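Putative glycoside hydrolase (Parabacteroides distasonis ATCC 8503, PDB 3GYC) is a putative glycoside hydrolase with a TIM-barrel, cellulase-like domain, and so probably cleaves glycosidic bonds in carbohydrates, its substrate not being established. Local coordinates at residues L326-T331 with V360-R365; V341-S346 with S368-S373. One frame throughout, in Å; residues are numbered along the deposited sequence.

Contact 1 of 2, residues L326-T331 with V360-R365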
loop_
_atom_site.group_PDB
_atom_site.type_symbol
_atom_site.label_atom_id
_atom_site.label_comp_id
_atom_site.label_asym_id
_atom_site.label_seq_id
_atom_site.Cartn_x
_atom_site.Cartn_y
_atom_site.Cartn_z
ATOM N N LEU A 326 -3.597 -3.154 -18.320
ATOM C CA LEU A 326 -4.386 -2.314 -17.426
ATOM C C LEU A 326 -3.464 -1.573 -16.454
ATOM O O LEU A 326 -3.730 -0.404 -16.112
ATOM C CB LEU A 326 -5.454 -3.132 -16.664
ATOM C CG LEU A 326 -6.707 -3.592 -17.435
ATOM C CD1 LEU A 326 -7.454 -4.720 -16.705
ATOM C CD2 LEU A 326 -7.611 -2.367 -17.705
ATOM N N CYS A 327 -2.388 -2.234 -16.020
ATOM C CA CYS A 327 -1.441 -1.574 -15.107
ATOM C C CYS A 327 -0.680 -0.459 -15.793
ATOM O O CYS A 327 -0.500 0.599 -15.224
ATOM C CB CYS A 327 -0.492 -2.579 -14.517
ATOM S SG CYS A 327 -1.427 -3.558 -13.265
ATOM N N GLU A 328 -0.282 -0.687 -17.038
ATOM C CA GLU A 328 0.438 0.309 -17.795
ATOM C C GLU A 328 -0.469 1.539 -17.976
ATOM O O GLU A 328 -0.042 2.689 -17.743
ATOM C CB GLU A 328 0.853 -0.281 -19.150
ATOM C CG GLU A 328 1.631 0.662 -20.047
ATOM C CD GLU A 328 2.039 0.034 -21.355
ATOM O OE1 GLU A 328 2.188 -1.202 -21.427
ATOM O OE2 GLU A 328 2.225 0.789 -22.334
ATOM N N LEU A 329 -1.716 1.292 -18.379
ATOM C CA LEU A 329 -2.662 2.378 -18.593
ATOM C C LEU A 329 -2.865 3.187 -17.313
ATOM O O LEU A 329 -2.778 4.427 -17.323
ATOM C CB LEU A 329 -3.998 1.849 -19.108
ATOM C CG LEU A 329 -5.097 2.887 -19.269
ATOM C CD1 LEU A 329 -4.711 3.907 -20.331
ATOM C CD2 LEU A 329 -6.427 2.228 -19.630
ATOM N N GLY A 330 -3.114 2.479 -16.211
ATOM C CA GLY A 330 -3.315 3.105 -14.911
ATOM C C GLY A 330 -2.138 3.980 -14.538
ATOM O O GLY A 330 -2.318 5.156 -14.164
ATOM N N THR A 331 -0.932 3.416 -14.664
ATOM C CA THR A 331 0.296 4.116 -14.294
ATOM C C THR A 331 0.487 5.422 -15.059
ATOM O O THR A 331 0.655 6.471 -14.446
ATOM C CB THR A 331 1.538 3.243 -14.520
ATOM O OG1 THR A 331 1.406 2.019 -13.792
ATOM C CG2 THR A 331 2.776 3.967 -14.055
ATOM N N VAL A 360 11.807 -6.854 -17.554
ATOM C CA VAL A 360 12.550 -5.709 -17.029
ATOM C C VAL A 360 12.307 -4.414 -17.820
ATOM O O VAL A 360 12.143 -3.369 -17.211
ATOM C CB VAL A 360 14.067 -5.993 -16.907
ATOM C CG1 VAL A 360 14.799 -4.746 -16.529
ATOM C CG2 VAL A 360 14.360 -7.089 -15.875
ATOM N N GLU A 361 12.219 -4.497 -19.154
ATOM C CA GLU A 361 11.992 -3.315 -19.997
ATOM C C GLU A 361 10.620 -2.695 -19.805
ATOM O O GLU A 361 10.505 -1.483 -19.852
ATOM C CB GLU A 361 12.274 -3.601 -21.491
ATOM C CG GLU A 361 13.710 -4.012 -21.794
ATOM C CD GLU A 361 14.748 -3.077 -21.174
ATOM O OE1 GLU A 361 14.678 -1.839 -21.401
ATOM O OE2 GLU A 361 15.632 -3.595 -20.426
ATOM N N TRP A 362 9.589 -3.511 -19.565
ATOM C CA TRP A 362 8.242 -3.011 -19.263
ATOM C C TRP A 362 8.268 -2.147 -18.005
ATOM O O TRP A 362 7.654 -1.057 -17.950
ATOM C CB TRP A 362 7.303 -4.161 -19.022
ATOM C CG TRP A 362 5.874 -3.817 -18.785
ATOM C CD1 TRP A 362 4.879 -3.738 -19.729
ATOM C CD2 TRP A 362 5.233 -3.617 -17.515
ATOM N NE1 TRP A 362 3.672 -3.493 -19.128
ATOM C CE2 TRP A 362 3.861 -3.423 -17.765
ATOM C CE3 TRP A 362 5.680 -3.593 -16.211
ATOM C CZ2 TRP A 362 2.948 -3.171 -16.753
ATOM C CZ3 TRP A 362 4.766 -3.327 -15.196
ATOM C CH2 TRP A 362 3.417 -3.128 -15.475
ATOM N N HIS A 363 9.006 -2.615 -17.004
ATOM C CA HIS A 363 9.156 -1.819 -15.777
ATOM C C HIS A 363 9.934 -0.550 -16.020
ATOM O O HIS A 363 9.497 0.496 -15.602
ATOM C CB HIS A 363 9.811 -2.605 -14.660
ATOM C CG HIS A 363 8.969 -3.729 -14.154
ATOM N ND1 HIS A 363 7.945 -3.532 -13.249
ATOM C CD2 HIS A 363 8.995 -5.058 -14.425
ATOM C CE1 HIS A 363 7.381 -4.701 -12.982
ATOM N NE2 HIS A 363 8.005 -5.643 -13.671
ATOM N N LYS A 364 11.096 -0.662 -16.661
ATOM C CA LYS A 364 11.948 0.491 -16.943
ATOM C C LYS A 364 11.229 1.598 -17.716
ATOM O O LYS A 364 11.420 2.773 -17.390
ATOM C CB LYS A 364 13.255 0.082 -17.625
ATOM C CG LYS A 364 14.261 -0.577 -16.693
ATOM C CD LYS A 364 15.473 -1.171 -17.434
ATOM C CE LYS A 364 16.315 -0.129 -18.191
ATOM N N ARG A 365 10.414 1.240 -18.719
ATOM C CA ARG A 365 9.638 2.260 -19.455
ATOM C C ARG A 365 8.664 3.026 -18.511
ATOM O O ARG A 365 8.575 4.243 -18.560
ATOM C CB ARG A 365 8.835 1.645 -20.584
ATOM C CG ARG A 365 9.647 1.150 -21.742
ATOM C CD ARG A 365 8.762 0.783 -22.967
ATOM N NE ARG A 365 7.862 -0.358 -22.749
ATOM C CZ ARG A 365 8.217 -1.643 -22.875
ATOM N NH1 ARG A 365 9.471 -1.981 -23.162
ATOM N NH2 ARG A 365 7.335 -2.608 -22.671
HETATM O O HOH W 1 1.565 -3.806 -21.217
HETATM O O HOH W 2 4.768 -1.619 -22.638
HETATM O O HOH W 3 5.327 1.412 -21.955
#

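Contact 2 of 2, residues V341-S346 with S368-S373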
loop_
_atom_site.group_PDB
_atom_site.type_symbol
_atom_site.label_atom_id
_atom_site.label_comp_id
_atom_site.label_asym_id
_atom_site.label_seq_id
_atom_site.Cartn_x
_atom_site.Cartn_y
_atom_site.Cartn_z
ATOM N N VAL A 341 2.802 11.733 -6.102
ATOM C CA VAL A 341 4.211 11.847 -5.706
ATOM C C VAL A 341 4.862 10.467 -5.572
ATOM O O VAL A 341 6.083 10.347 -5.543
ATOM C CB VAL A 341 4.368 12.659 -4.365
ATOM C CG1 VAL A 341 3.870 14.109 -4.554
ATOM C CG2 VAL A 341 3.627 11.991 -3.235
ATOM N N GLY A 342 4.025 9.439 -5.498
ATOM C CA GLY A 342 4.436 8.049 -5.429
ATOM C C GLY A 342 3.475 7.212 -6.265
ATOM O O GLY A 342 2.283 7.142 -5.964
ATOM N N VAL A 343 3.984 6.563 -7.311
ATOM C CA VAL A 343 3.154 5.765 -8.186
ATOM C C VAL A 343 3.696 4.354 -8.331
ATOM O O VAL A 343 4.863 4.214 -8.528
ATOM C CB VAL A 343 3.075 6.409 -9.586
ATOM C CG1 VAL A 343 2.071 5.633 -10.460
ATOM C CG2 VAL A 343 2.716 7.868 -9.485
ATOM N N ALA A 344 2.843 3.321 -8.128
ATOM C CA ALA A 344 3.183 1.923 -8.318
ATOM C C ALA A 344 2.614 1.523 -9.682
ATOM O O ALA A 344 1.657 2.137 -10.155
ATOM C CB ALA A 344 2.568 1.053 -7.244
ATOM N N THR A 345 3.223 0.529 -10.301
ATOM C CA THR A 345 2.751 -0.013 -11.573
ATOM C C THR A 345 1.732 -1.095 -11.266
ATOM O O THR A 345 0.812 -1.312 -12.060
ATOM C CB THR A 345 3.906 -0.585 -12.406
ATOM O OG1 THR A 345 4.586 -1.576 -11.631
ATOM C CG2 THR A 345 4.865 0.538 -12.842
ATOM N N SER A 346 1.882 -1.766 -10.120
ATOM C CA SER A 346 0.867 -2.729 -9.637
ATOM C C SER A 346 1.169 -3.236 -8.240
ATOM O O SER A 346 2.295 -3.063 -7.772
ATOM C CB SER A 346 0.768 -3.948 -10.566
ATOM O OG SER A 346 1.797 -4.887 -10.330
ATOM N N SER A 368 10.491 5.065 -15.742
ATOM C CA SER A 368 11.051 6.263 -16.374
ATOM C C SER A 368 9.950 7.339 -16.467
ATOM O O SER A 368 10.169 8.493 -16.139
ATOM C CB SER A 368 11.608 5.969 -17.770
ATOM O OG SER A 368 12.325 7.093 -18.282
ATOM N N ILE A 369 8.769 6.957 -16.915
ATOM C CA ILE A 369 7.671 7.912 -17.034
ATOM C C ILE A 369 7.289 8.516 -15.674
ATOM O O ILE A 369 7.091 9.741 -15.547
ATOM C CB ILE A 369 6.446 7.253 -17.679
ATOM C CG1 ILE A 369 6.670 7.050 -19.193
ATOM C CG2 ILE A 369 5.182 8.106 -17.448
ATOM C CD1 ILE A 369 5.776 5.943 -19.800
ATOM N N ILE A 370 7.205 7.657 -14.658
ATOM C CA ILE A 370 6.806 8.077 -13.325
ATOM C C ILE A 370 7.802 9.085 -12.773
ATOM O O ILE A 370 7.422 10.171 -12.336
ATOM C CB ILE A 370 6.760 6.916 -12.356
ATOM C CG1 ILE A 370 5.566 6.008 -12.626
ATOM C CG2 ILE A 370 6.703 7.451 -10.898
ATOM C CD1 ILE A 370 5.755 4.595 -12.010
ATOM N N ARG A 371 9.083 8.723 -12.829
ATOM C CA ARG A 371 10.124 9.557 -12.234
ATOM C C ARG A 371 10.450 10.863 -12.985
ATOM O O ARG A 371 11.103 11.736 -12.439
ATOM C CB ARG A 371 11.366 8.714 -11.981
ATOM C CG ARG A 371 11.073 7.641 -10.923
ATOM C CD ARG A 371 12.171 6.621 -10.842
ATOM N NE ARG A 371 13.453 7.239 -10.561
ATOM C CZ ARG A 371 14.572 6.565 -10.308
ATOM N NH1 ARG A 371 14.593 5.228 -10.286
ATOM N NH2 ARG A 371 15.679 7.239 -10.047
ATOM N N SER A 372 9.955 10.996 -14.198
ATOM C CA SER A 372 10.143 12.212 -14.981
ATOM C C SER A 372 8.810 12.970 -15.114
ATOM O O SER A 372 8.740 13.921 -15.852
ATOM C CB SER A 372 10.697 11.871 -16.358
ATOM O OG SER A 372 9.721 11.158 -17.079
ATOM N N SER A 373 7.754 12.553 -14.419
ATOM C CA SER A 373 6.505 13.300 -14.472
ATOM C C SER A 373 6.583 14.557 -13.576
ATOM O O SER A 373 6.976 14.480 -12.431
ATOM C CB SER A 373 5.324 12.422 -14.084
ATOM O OG SER A 373 5.154 11.380 -15.031
#

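Contact 1 of 2, residues L326-T331 with V360-R365
Trp362 reaches from helix 360-371 to helix 321-337 and meets Cys327 and Glu328 there. Its CG stands anti to the backbone N (chi1 -176°), which carries the indole toward helix 321-337. The six-membered ring arrives edge first: CH2 lies 4.1 Å from Cys327 CB, which sits near the ring plane. At the pyrrole end, Trp362 NE1 is 3.6 Å from Glu328 OE1, and the carboxylate plane is turned 77° from the ring. Water 1, in the indole plane, bridges the pair: it accepts from Trp362 NE1 at 3.0 Å and lies 2.7 Å from Glu328 OE1, to which it can donate. The two helices flank strand 340-343, the eighth in order of the parallel barrel, on its outer side; helix 321-337 leads into that strand and helix 360-371 comes after it. Glu328, its chain extended beyond CG, also faces Arg365 through solvent. Water 2 donates to Glu328 OE1 and accepts from Arg365 NH2 at 2.8 Å, while water 3 accepts from Arg365 NE and gives only a weak bond to Glu328 OE2. The opposite charges do not touch, Glu328 OE1 lying 5.5 Å from Arg365 NH2, and any attraction between them probably acts through these waters. An alanine in place of Trp362 would probably leave a gap beside Cys327 and deprive water 1 of its indole donor. Lys324, one turn before Glu328, makes a cation-pi contact with the same indole. On the other helix, the His363 ring has Trp362 CE3 3.7 Å above its plane, over its centre.

Contact 2 of 2, residues V341-S346 with S368-S373
Ile370, near the C-terminal end of helix 360-371, packs its side chain against Val343, and the two residues bring their CA atoms to 6.7 Å. From Ile370 CB the chain forks. The short branch, CG2, rests against Val343 CB at 4.0 Å. The longer branch leaves through CG1, which stands beside the backbone N and anti to the carbonyl carbon (chi1 -73°); CG1 meets both Val343 CB and Val343 CG1, the latter at 4.1 Å. At the tip, Ile370 CD1 lies 3.6 Å from Val343 O and also meets Val343 CB and CG1, and it touches Thr345 CG2 at 4.2 Å. One isoleucine therefore spans the end of the strand and the loop that follows. Thr345 presents its methyl to this apolar patch while its hydroxyl, OG1, is hydrogen-bonded to Tyr51 OH. Thr331 of helix 321-337 touches both Ile370 and Thr345. Just past Ile370 the helix gives out: Ser372 OG bonds back to Ser368 O, and Ser373 OG to Ile369 O at 2.6 Å, so two serine hydroxyls occupy carbonyls of the last turn. Val343 is also tied by backbone hydrogen bonds to Arg17 and Ile19 of strand 17-23. Aliphatic packing of this kind, between a barrel strand and a helix lying outside it, is characteristic of the layer between sheet and helices in a TIM barrel.

In the fold
From the N terminus, the chain lays down strand 17-23 and runs round the barrel to helix 321-337, where contact 1 opens. It then enters strand 340-343, where contact 2 opens, and passes through helix 354-357 to helix 360-371. There contact 1 closes a loop of 28 residues, and about two turns later contact 2 closes one of 21. The segments alternate, so the two loops cross. Both end on helix 360-371: contact 1 ties it to helix 321-337, and contact 2 to the last barrel strand, which pairs with the first. Their centres are about 9 Å apart, and Cys327 and Thr331 pack directly against the 341-346 segment.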